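Local coordinates for protein carbohydrate binding module (PDB 4V1K) that probably binds plant cell-wall polysaccharides as a non-catalytic module of the family 9 glycoside hydrolase Cel9A from a ruminal cellulosome, at residues 55-60 with 112-117; 13-18 with 119-124; 45-50 with 124-129. One frame throughout, in Å; residues are numbered along the deposited sequence.

Interaction 1: 55-60 with 112-117; sequences GKYVGQ and FGVWWI
Phe112 meets Tyr57 ring to ring, the planes 11° from parallel but slid apart, with centroids 5.4 Å from each other and little overlap. This is the second sheet, where strand 55-64 pairs with 109-114 and, past the corner at Trp115, with 116-117. At Gly113 the backbone carries the bonding: its N donates to Gln60 O over 2.8 Å, and Tyr57 OH donates to Gly113 O, also over 2.8 Å. With CG anti to the backbone N (chi1 158°), the tyrosine runs along its own strand to that carbonyl. At Trp115 and Trp116, both opposite Val58, the antiparallel pairing takes up an extra residue in a classic beta bulge, and both N-H groups converge on Val58 O. The Trp115 indole lies over Gly59, whose CA sits 3.8 Å from the centroid of the five-membered ring, and its NE1 donates within the ring plane to a lone pair of Gln60 OE1 at 3.0 Å. Trp116 O takes the nearly straight bond from Val58 N, and Ile117 CA approaches Lys56 O at 3.2 Å. Because Gln60 NE2 is also held, by Gly76 O, both ends of the amide are engaged, which should fix its rotation and steady the Trp115 indole.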
loop_
_atom_site.group_PDB
_atom_site.type_symbol
_atom_site.label_atom_id
_atom_site.label_comp_id
_atom_site.label_asym_id
_atom_site.label_seq_id
_atom_site.Cartn_x
_atom_site.Cartn_y
_atom_site.Cartn_z
ATOM N N GLY A 55 9.307 -8.044 13.118
ATOM C CA GLY A 55 10.491 -7.201 13.051
ATOM C C GLY A 55 10.349 -6.039 12.093
ATOM O O GLY A 55 9.261 -5.476 11.961
ATOM N N LYS A 56 11.461 -5.653 11.461
ATOM C CA LYS A 56 11.478 -4.471 10.611
ATOM C C LYS A 56 11.030 -4.722 9.174
ATOM O O LYS A 56 11.442 -5.697 8.519
ATOM C CB LYS A 56 12.855 -3.810 10.592
ATOM C CG LYS A 56 12.967 -2.740 11.666
ATOM C CD LYS A 56 14.253 -1.938 11.555
ATOM C CE LYS A 56 15.443 -2.665 12.119
ATOM N NZ LYS A 56 15.375 -2.828 13.599
ATOM N N TYR A 57 10.207 -3.802 8.721
ATOM C CA TYR A 57 9.837 -3.597 7.315
ATOM C C TYR A 57 10.520 -2.327 6.817
ATOM O O TYR A 57 10.539 -1.331 7.525
ATOM C CB TYR A 57 8.305 -3.411 7.206
ATOM C CG TYR A 57 7.804 -2.681 5.964
ATOM C CD1 TYR A 57 7.526 -3.369 4.775
ATOM C CD2 TYR A 57 7.608 -1.303 5.972
ATOM C CE1 TYR A 57 7.083 -2.697 3.647
ATOM C CE2 TYR A 57 7.180 -0.611 4.840
ATOM C CZ TYR A 57 6.896 -1.304 3.688
ATOM O OH TYR A 57 6.443 -0.576 2.600
ATOM N N VAL A 58 11.012 -2.363 5.581
ATOM C CA VAL A 58 11.483 -1.180 4.877
ATOM C C VAL A 58 10.847 -1.221 3.500
ATOM O O VAL A 58 10.902 -2.239 2.805
ATOM C CB VAL A 58 13.003 -1.148 4.718
ATOM C CG1 VAL A 58 13.448 0.129 4.008
ATOM C CG2 VAL A 58 13.704 -1.282 6.060
ATOM N N GLY A 59 10.238 -0.114 3.086
ATOM C CA GLY A 59 9.600 -0.070 1.764
ATOM C C GLY A 59 9.023 1.290 1.444
ATOM O O GLY A 59 9.327 2.260 2.092
ATOM N N GLN A 60 8.222 1.344 0.387
ATOM C CA GLN A 60 7.649 2.579 -0.134
ATOM C C GLN A 60 6.355 2.227 -0.822
ATOM O O GLN A 60 6.204 1.105 -1.331
ATOM C CB GLN A 60 8.549 3.200 -1.223
ATOM C CG GLN A 60 9.624 4.080 -0.754
ATOM C CD GLN A 60 10.509 4.575 -1.846
ATOM O OE1 GLN A 60 11.415 3.877 -2.237
ATOM N NE2 GLN A 60 10.303 5.811 -2.294
ATOM N N PHE A 112 2.199 -1.543 -2.939
ATOM C CA PHE A 112 2.870 -1.719 -1.638
ATOM C C PHE A 112 4.229 -2.346 -1.906
ATOM O O PHE A 112 4.333 -3.529 -2.276
ATOM C CB PHE A 112 1.993 -2.616 -0.754
ATOM C CG PHE A 112 2.626 -3.064 0.540
ATOM C CD1 PHE A 112 3.046 -2.142 1.483
ATOM C CD2 PHE A 112 2.718 -4.419 0.841
ATOM C CE1 PHE A 112 3.576 -2.569 2.699
ATOM C CE2 PHE A 112 3.261 -4.845 2.038
ATOM C CZ PHE A 112 3.680 -3.916 2.956
ATOM N N GLY A 113 5.264 -1.533 -1.786
ATOM C CA GLY A 113 6.631 -1.960 -2.054
ATOM C C GLY A 113 7.280 -2.523 -0.790
ATOM O O GLY A 113 7.240 -1.892 0.284
ATOM N N VAL A 114 7.881 -3.700 -0.916
ATOM C CA VAL A 114 8.604 -4.337 0.182
ATOM C C VAL A 114 10.079 -4.454 -0.198
ATOM O O VAL A 114 10.475 -5.343 -0.967
ATOM C CB VAL A 114 8.027 -5.748 0.532
ATOM C CG1 VAL A 114 8.704 -6.296 1.790
ATOM C CG2 VAL A 114 6.528 -5.680 0.763
ATOM N N TRP A 115 10.896 -3.535 0.303
ATOM C CA TRP A 115 12.340 -3.593 0.007
ATOM C C TRP A 115 13.078 -4.585 0.919
ATOM O O TRP A 115 14.088 -5.182 0.507
ATOM C CB TRP A 115 12.965 -2.201 0.129
ATOM C CG TRP A 115 12.368 -1.055 -0.675
ATOM C CD1 TRP A 115 12.586 0.287 -0.422
ATOM C CD2 TRP A 115 11.507 -1.097 -1.833
ATOM N NE1 TRP A 115 11.919 1.062 -1.322
ATOM C CE2 TRP A 115 11.246 0.254 -2.198
ATOM C CE3 TRP A 115 10.895 -2.128 -2.578
ATOM C CZ2 TRP A 115 10.440 0.600 -3.312
ATOM C CZ3 TRP A 115 10.100 -1.776 -3.678
ATOM C CH2 TRP A 115 9.864 -0.418 -4.012
ATOM N N TRP A 116 12.553 -4.776 2.130
ATOM C CA TRP A 116 13.088 -5.736 3.105
ATOM C C TRP A 116 12.038 -6.009 4.138
ATOM O O TRP A 116 11.286 -5.110 4.489
ATOM C CB TRP A 116 14.298 -5.171 3.822
ATOM C CG TRP A 116 14.944 -6.114 4.800
ATOM C CD1 TRP A 116 14.808 -6.112 6.172
ATOM C CD2 TRP A 116 15.833 -7.194 4.486
ATOM N NE1 TRP A 116 15.561 -7.130 6.714
ATOM C CE2 TRP A 116 16.186 -7.812 5.692
ATOM C CE3 TRP A 116 16.329 -7.718 3.293
ATOM C CZ2 TRP A 116 17.060 -8.894 5.737
ATOM C CZ3 TRP A 116 17.188 -8.813 3.346
ATOM C CH2 TRP A 116 17.545 -9.383 4.561
ATOM N N ILE A 117 11.970 -7.237 4.628
ATOM C CA ILE A 117 11.204 -7.508 5.840
ATOM C C ILE A 117 11.942 -8.630 6.577
ATOM O O ILE A 117 12.395 -9.594 5.949
ATOM C CB ILE A 117 9.701 -7.819 5.523
ATOM C CG1 ILE A 117 8.874 -7.923 6.813
ATOM C CG2 ILE A 117 9.570 -9.051 4.644
ATOM C CD1 ILE A 117 7.377 -7.803 6.613
#

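Interaction 2: 13-18 with 119-124; sequences KVTYSA and CDEFTI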
loop_
_atom_site.group_PDB
_atom_site.type_symbol
_atom_site.label_atom_id
_atom_site.label_comp_id
_atom_site.label_asym_id
_atom_site.label_seq_id
_atom_site.Cartn_x
_atom_site.Cartn_y
_atom_site.Cartn_z
ATOM N N LYS A 13 -0.825 -14.168 0.760
ATOM C CA LYS A 13 0.467 -14.686 1.288
ATOM C C LYS A 13 1.636 -14.178 0.430
ATOM O O LYS A 13 1.628 -14.273 -0.823
ATOM C CB LYS A 13 0.463 -16.212 1.288
ATOM C CG LYS A 13 1.763 -16.853 1.748
ATOM C CD LYS A 13 2.040 -16.649 3.229
ATOM C CE LYS A 13 3.431 -17.156 3.594
ATOM N NZ LYS A 13 3.702 -18.579 3.201
ATOM N N VAL A 14 2.618 -13.618 1.108
ATOM C CA VAL A 14 3.837 -13.112 0.475
ATOM C C VAL A 14 5.074 -13.790 1.085
ATOM O O VAL A 14 5.212 -13.875 2.307
ATOM C CB VAL A 14 3.970 -11.600 0.657
ATOM C CG1 VAL A 14 5.206 -11.043 -0.085
ATOM C CG2 VAL A 14 2.746 -10.884 0.119
ATOM N N THR A 15 5.974 -14.273 0.226
ATOM C CA THR A 15 7.292 -14.771 0.660
ATOM C C THR A 15 8.313 -13.794 0.072
ATOM O O THR A 15 8.548 -13.793 -1.141
ATOM C CB THR A 15 7.541 -16.207 0.158
ATOM O OG1 THR A 15 6.515 -17.093 0.670
ATOM C CG2 THR A 15 8.913 -16.716 0.592
ATOM N N TYR A 16 8.885 -12.923 0.914
ATOM C CA TYR A 16 9.760 -11.849 0.421
ATOM C C TYR A 16 10.906 -12.376 -0.437
ATOM O O TYR A 16 11.202 -11.841 -1.525
ATOM C CB TYR A 16 10.293 -10.973 1.608
ATOM C CG TYR A 16 11.437 -10.054 1.210
ATOM C CD1 TYR A 16 11.222 -8.904 0.471
ATOM C CD2 TYR A 16 12.744 -10.413 1.480
ATOM C CE1 TYR A 16 12.297 -8.094 0.062
ATOM C CE2 TYR A 16 13.804 -9.639 1.079
ATOM C CZ TYR A 16 13.584 -8.483 0.365
ATOM O OH TYR A 16 14.679 -7.739 -0.029
ATOM N N SER A 17 11.584 -13.411 0.052
ATOM C CA SER A 17 12.766 -13.947 -0.650
ATOM C C SER A 17 12.418 -14.590 -1.998
ATOM O O SER A 17 13.318 -14.772 -2.855
ATOM C CB SER A 17 13.502 -14.952 0.249
ATOM O OG SER A 17 12.651 -16.056 0.577
ATOM N N ALA A 18 11.129 -14.890 -2.221
ATOM C CA ALA A 18 10.685 -15.415 -3.519
ATOM C C ALA A 18 10.430 -14.346 -4.573
ATOM O O ALA A 18 10.262 -14.681 -5.778
ATOM C CB ALA A 18 9.433 -16.257 -3.380
ATOM N N CYS A 119 10.945 -10.933 8.939
ATOM C CA CYS A 119 10.219 -12.201 8.851
ATOM C C CYS A 119 9.871 -12.447 7.374
ATOM O O CYS A 119 9.133 -11.664 6.764
ATOM C CB CYS A 119 8.957 -12.124 9.697
ATOM S SG CYS A 119 7.921 -13.592 9.613
ATOM N N ASP A 120 10.319 -13.534 6.802
ATOM C CA ASP A 120 10.253 -13.660 5.323
ATOM C C ASP A 120 8.840 -13.880 4.761
ATOM O O ASP A 120 8.494 -13.411 3.662
ATOM C CB ASP A 120 11.167 -14.795 4.867
ATOM C CG ASP A 120 11.541 -14.707 3.416
ATOM O OD1 ASP A 120 12.062 -13.639 3.023
ATOM O OD2 ASP A 120 11.369 -15.712 2.669
ATOM N N GLU A 121 8.050 -14.605 5.523
ATOM C CA GLU A 121 6.723 -15.028 5.134
ATOM C C GLU A 121 5.684 -14.287 5.954
ATOM O O GLU A 121 5.707 -14.301 7.194
ATOM C CB GLU A 121 6.568 -16.545 5.288
ATOM C CG GLU A 121 7.425 -17.298 4.274
ATOM C CD GLU A 121 7.319 -18.810 4.315
ATOM O OE1 GLU A 121 6.286 -19.388 4.701
ATOM O OE2 GLU A 121 8.320 -19.437 3.904
ATOM N N PHE A 122 4.775 -13.616 5.257
ATOM C CA PHE A 122 3.698 -12.887 5.947
ATOM C C PHE A 122 2.455 -12.839 5.080
ATOM O O PHE A 122 2.509 -13.116 3.880
ATOM C CB PHE A 122 4.163 -11.471 6.339
ATOM C CG PHE A 122 4.407 -10.553 5.157
ATOM C CD1 PHE A 122 5.623 -10.580 4.492
ATOM C CD2 PHE A 122 3.458 -9.653 4.730
ATOM C CE1 PHE A 122 5.872 -9.760 3.421
ATOM C CE2 PHE A 122 3.702 -8.813 3.643
ATOM C CZ PHE A 122 4.913 -8.863 2.990
ATOM N N THR A 123 1.337 -12.496 5.703
ATOM C CA THR A 123 0.060 -12.318 4.995
ATOM C C THR A 123 -0.419 -10.878 5.077
ATOM O O THR A 123 -0.360 -10.238 6.154
ATOM C CB THR A 123 -1.026 -13.261 5.577
ATOM O OG1 THR A 123 -0.589 -14.626 5.479
ATOM C CG2 THR A 123 -2.343 -13.132 4.801
ATOM N N ILE A 124 -0.843 -10.354 3.925
ATOM C CA ILE A 124 -1.559 -9.065 3.863
ATOM C C ILE A 124 -3.021 -9.367 4.171
ATOM O O ILE A 124 -3.794 -9.890 3.305
ATOM C CB ILE A 124 -1.391 -8.368 2.478
ATOM C CG1 ILE A 124 0.095 -8.076 2.226
ATOM C CG2 ILE A 124 -2.216 -7.075 2.389
ATOM C CD1 ILE A 124 0.381 -7.576 0.813
#
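This is an antiparallel strand pairing at the margin of the four-stranded sheet, where the outermost strand 5-15 runs beside strand 121-131 and then turns into a short 3-10 segment. Val14 and Phe122 form the hydrogen-bonded pair: Val14 N reaches Phe122 O at 2.8 Å, and Phe122 N returns to Val14 O at 3.0 Å. Their side chains lie next to each other on the inner face, Val14 CB resting over the phenyl ring 4.0 Å from its centroid. Phe122 holds CG between its backbone N and carbonyl carbon (chi1 68°), a placement that lays the ring beneath the valine. Such an arrangement suits a beta-sandwich, in which one face of each sheet supplies the core; here Val14 also touches Ile26 and Phe122 touches Ile117, both from the second sheet. The other face is polar. Lys13, bent at chi2 and chi4, carries NZ to Glu121 OE1 in a 3.1 Å salt bridge, approaching from above the carboxylate plane. Where the strand ends, Tyr16 N donates to Asp120 O at 2.8 Å. The Asp120 carboxylate sits beside the 3-10 turn, its OD1 at the Tyr16 ring edge, with the two planes 88° apart.

Interaction 3: 45-50 with 124-129; sequences QVNISA and IDSVVL
Asn47 and Ser126 face each other across two central strands of the four-stranded sheet, 41-49 and 121-131, and their backbone bonds show how an antiparallel ladder absorbs an extra residue. Asn47 N donates to Ser126 O at 2.9 Å, while Asn47 O is approached by two N-H groups, that of Asp125 at 2.8 Å and, weakly, that of Ser126. Asp125 and Ser126 thus share one partner in a classic beta bulge, and the register moves by one residue before Ile48 pairs with Ile124. Ahead of the bulge the ladder is regular, Gln45 and Val128 exchanging two bonds.

Polar side chains bridge the strands on the face that carries Asn47 and Ser126. Asn47 ND2 gives a hydrogen to Ser126 OG at 2.8 Å, the hydroxyl standing 19° out of the amide plane, and Asn47 OD1 accepts a hydrogen bond from Thr89 OG1 of strand 87-93. Ser49 OG bonds to Asp125 OD2 at 2.7 Å, meeting the syn lone pair of that oxygen, on the side of OD1. Asp125 reaches it because CG lies beside its backbone N (chi1 -63°), and the bulge aims its CB toward strand 41-49.

Apolar packing occupies the reverse face. Val46 CG1 meets Ile124 CG2 at 4.0 Å, Val46 CG2 borders Val127 CG1, and Ile48 CG2 lies 4.3 Å from Ile124 CG1. Phe33 and Ile8 touch Val127. From the facing sheet Phe112 packs on Ile124 and Ile117 meets Ile48, which makes this layer part of the sandwich core.

The chemistry therefore splits by face: aliphatic contacts pack inside, while outside the amide of Asn47 is gripped from neighbouring strands on both sides, which should limit its rotation and tie three strands together.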
loop_
_atom_site.group_PDB
_atom_site.type_symbol
_atom_site.label_atom_id
_atom_site.label_comp_id
_atom_site.label_asym_id
_atom_site.label_seq_id
_atom_site.Cartn_x
_atom_site.Cartn_y
_atom_site.Cartn_z
ATOM N N GLN A 45 -3.262 2.222 4.925
ATOM C CA GLN A 45 -2.779 1.299 5.941
ATOM C C GLN A 45 -2.800 -0.135 5.413
ATOM O O GLN A 45 -3.786 -0.563 4.798
ATOM C CB GLN A 45 -3.629 1.372 7.212
ATOM C CG GLN A 45 -3.536 2.718 7.895
ATOM C CD GLN A 45 -4.208 2.752 9.252
ATOM O OE1 GLN A 45 -5.208 2.077 9.468
ATOM N NE2 GLN A 45 -3.658 3.556 10.182
ATOM N N VAL A 46 -1.692 -0.842 5.630
ATOM C CA VAL A 46 -1.561 -2.246 5.249
ATOM C C VAL A 46 -1.385 -3.044 6.557
ATOM O O VAL A 46 -0.398 -2.870 7.288
ATOM C CB VAL A 46 -0.408 -2.469 4.279
ATOM C CG1 VAL A 46 -0.295 -3.953 3.934
ATOM C CG2 VAL A 46 -0.624 -1.617 3.005
ATOM N N ASN A 47 -2.346 -3.925 6.828
ATOM C CA ASN A 47 -2.352 -4.765 8.035
ATOM C C ASN A 47 -1.796 -6.128 7.691
ATOM O O ASN A 47 -2.335 -6.824 6.808
ATOM C CB ASN A 47 -3.761 -4.845 8.616
ATOM C CG ASN A 47 -4.257 -3.491 9.050
ATOM O OD1 ASN A 47 -3.700 -2.888 9.962
ATOM N ND2 ASN A 47 -5.268 -2.987 8.379
ATOM N N ILE A 48 -0.725 -6.498 8.386
ATOM C CA ILE A 48 -0.044 -7.757 8.093
ATOM C C ILE A 48 0.088 -8.635 9.321
ATOM O O ILE A 48 0.067 -8.141 10.452
ATOM C CB ILE A 48 1.352 -7.542 7.448
ATOM C CG1 ILE A 48 2.340 -6.862 8.401
ATOM C CG2 ILE A 48 1.260 -6.758 6.160
ATOM C CD1 ILE A 48 3.783 -6.842 7.904
ATOM N N SER A 49 0.247 -9.932 9.080
ATOM C CA SER A 49 0.445 -10.906 10.143
ATOM C C SER A 49 1.367 -12.030 9.712
ATOM O O SER A 49 1.600 -12.250 8.509
ATOM C CB SER A 49 -0.913 -11.418 10.636
ATOM O OG SER A 49 -1.566 -12.232 9.689
ATOM N N ALA A 50 1.896 -12.751 10.687
ATOM C CA ALA A 50 2.866 -13.795 10.433
ATOM C C ALA A 50 2.764 -14.832 11.547
ATOM O O ALA A 50 1.991 -14.660 12.516
ATOM C CB ALA A 50 4.263 -13.192 10.371
ATOM N N ILE A 124 -0.843 -10.354 3.925
ATOM C CA ILE A 124 -1.559 -9.065 3.863
ATOM C C ILE A 124 -3.021 -9.367 4.171
ATOM O O ILE A 124 -3.794 -9.890 3.305
ATOM C CB ILE A 124 -1.391 -8.368 2.478
ATOM C CG1 ILE A 124 0.095 -8.076 2.226
ATOM C CG2 ILE A 124 -2.216 -7.075 2.389
ATOM C CD1 ILE A 124 0.381 -7.576 0.813
ATOM N N ASP A 125 -3.407 -9.050 5.403
ATOM C CA ASP A 125 -4.767 -9.325 5.850
ATOM C C ASP A 125 -5.787 -8.302 5.361
ATOM O O ASP A 125 -6.923 -8.676 5.000
ATOM C CB ASP A 125 -4.813 -9.410 7.367
ATOM C CG ASP A 125 -3.980 -10.572 7.923
ATOM O OD1 ASP A 125 -4.061 -11.705 7.409
ATOM O OD2 ASP A 125 -3.265 -10.341 8.909
ATOM N N SER A 126 -5.406 -7.026 5.377
ATOM C CA SER A 126 -6.261 -5.982 4.851
ATOM C C SER A 126 -5.470 -4.768 4.354
ATOM O O SER A 126 -4.331 -4.562 4.772
ATOM C CB SER A 126 -7.304 -5.563 5.890
ATOM O OG SER A 126 -6.728 -5.027 7.059
ATOM N N VAL A 127 -6.098 -4.009 3.451
ATOM C CA VAL A 127 -5.600 -2.719 2.997
ATOM C C VAL A 127 -6.755 -1.731 3.210
ATOM O O VAL A 127 -7.896 -2.010 2.826
ATOM C CB VAL A 127 -5.123 -2.731 1.530
ATOM C CG1 VAL A 127 -4.570 -1.354 1.160
ATOM C CG2 VAL A 127 -4.094 -3.837 1.293
ATOM N N VAL A 128 -6.447 -0.597 3.847
ATOM C CA VAL A 128 -7.422 0.416 4.240
ATOM C C VAL A 128 -7.075 1.766 3.626
ATOM O O VAL A 128 -5.934 2.204 3.715
ATOM C CB VAL A 128 -7.500 0.559 5.780
ATOM C CG1 VAL A 128 -8.592 1.533 6.187
ATOM C CG2 VAL A 128 -7.797 -0.791 6.419
ATOM N N LEU A 129 -8.061 2.387 2.983
ATOM C CA LEU A 129 -7.950 3.767 2.519
ATOM C C LEU A 129 -8.733 4.658 3.469
ATOM O O LEU A 129 -9.927 4.404 3.739
ATOM C CB LEU A 129 -8.489 3.898 1.092
ATOM C CG LEU A 129 -7.956 2.962 0.017
ATOM C CD1 LEU A 129 -8.640 3.263 -1.335
ATOM C CD2 LEU A 129 -6.450 3.076 -0.122
#

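Strand 121-131 is shared by interactions 2 and 3, which meet at Ile124: 13-18 pairs with one edge of it and 45-50 with the other, their centres about 13 Å apart. A probable hydrogen bond from Thr123 N to Ser49 O, 2.8 Å long, continues the ladder between them. Interaction 1 belongs to the facing sheet and packs on both, Phe112 CD2 lying 3.9 Å from Ile124 CD1 and Ile117 CD1 3.9 Å from Ile48 CD1. Tyr16 OH of interaction 2 also makes a weak hydrogen bond to Trp115 O. A bound 2-hydroxy butane-1,4-diol lies about 4 Å from the Trp116 side chain and about 6 Å from that of Tyr16.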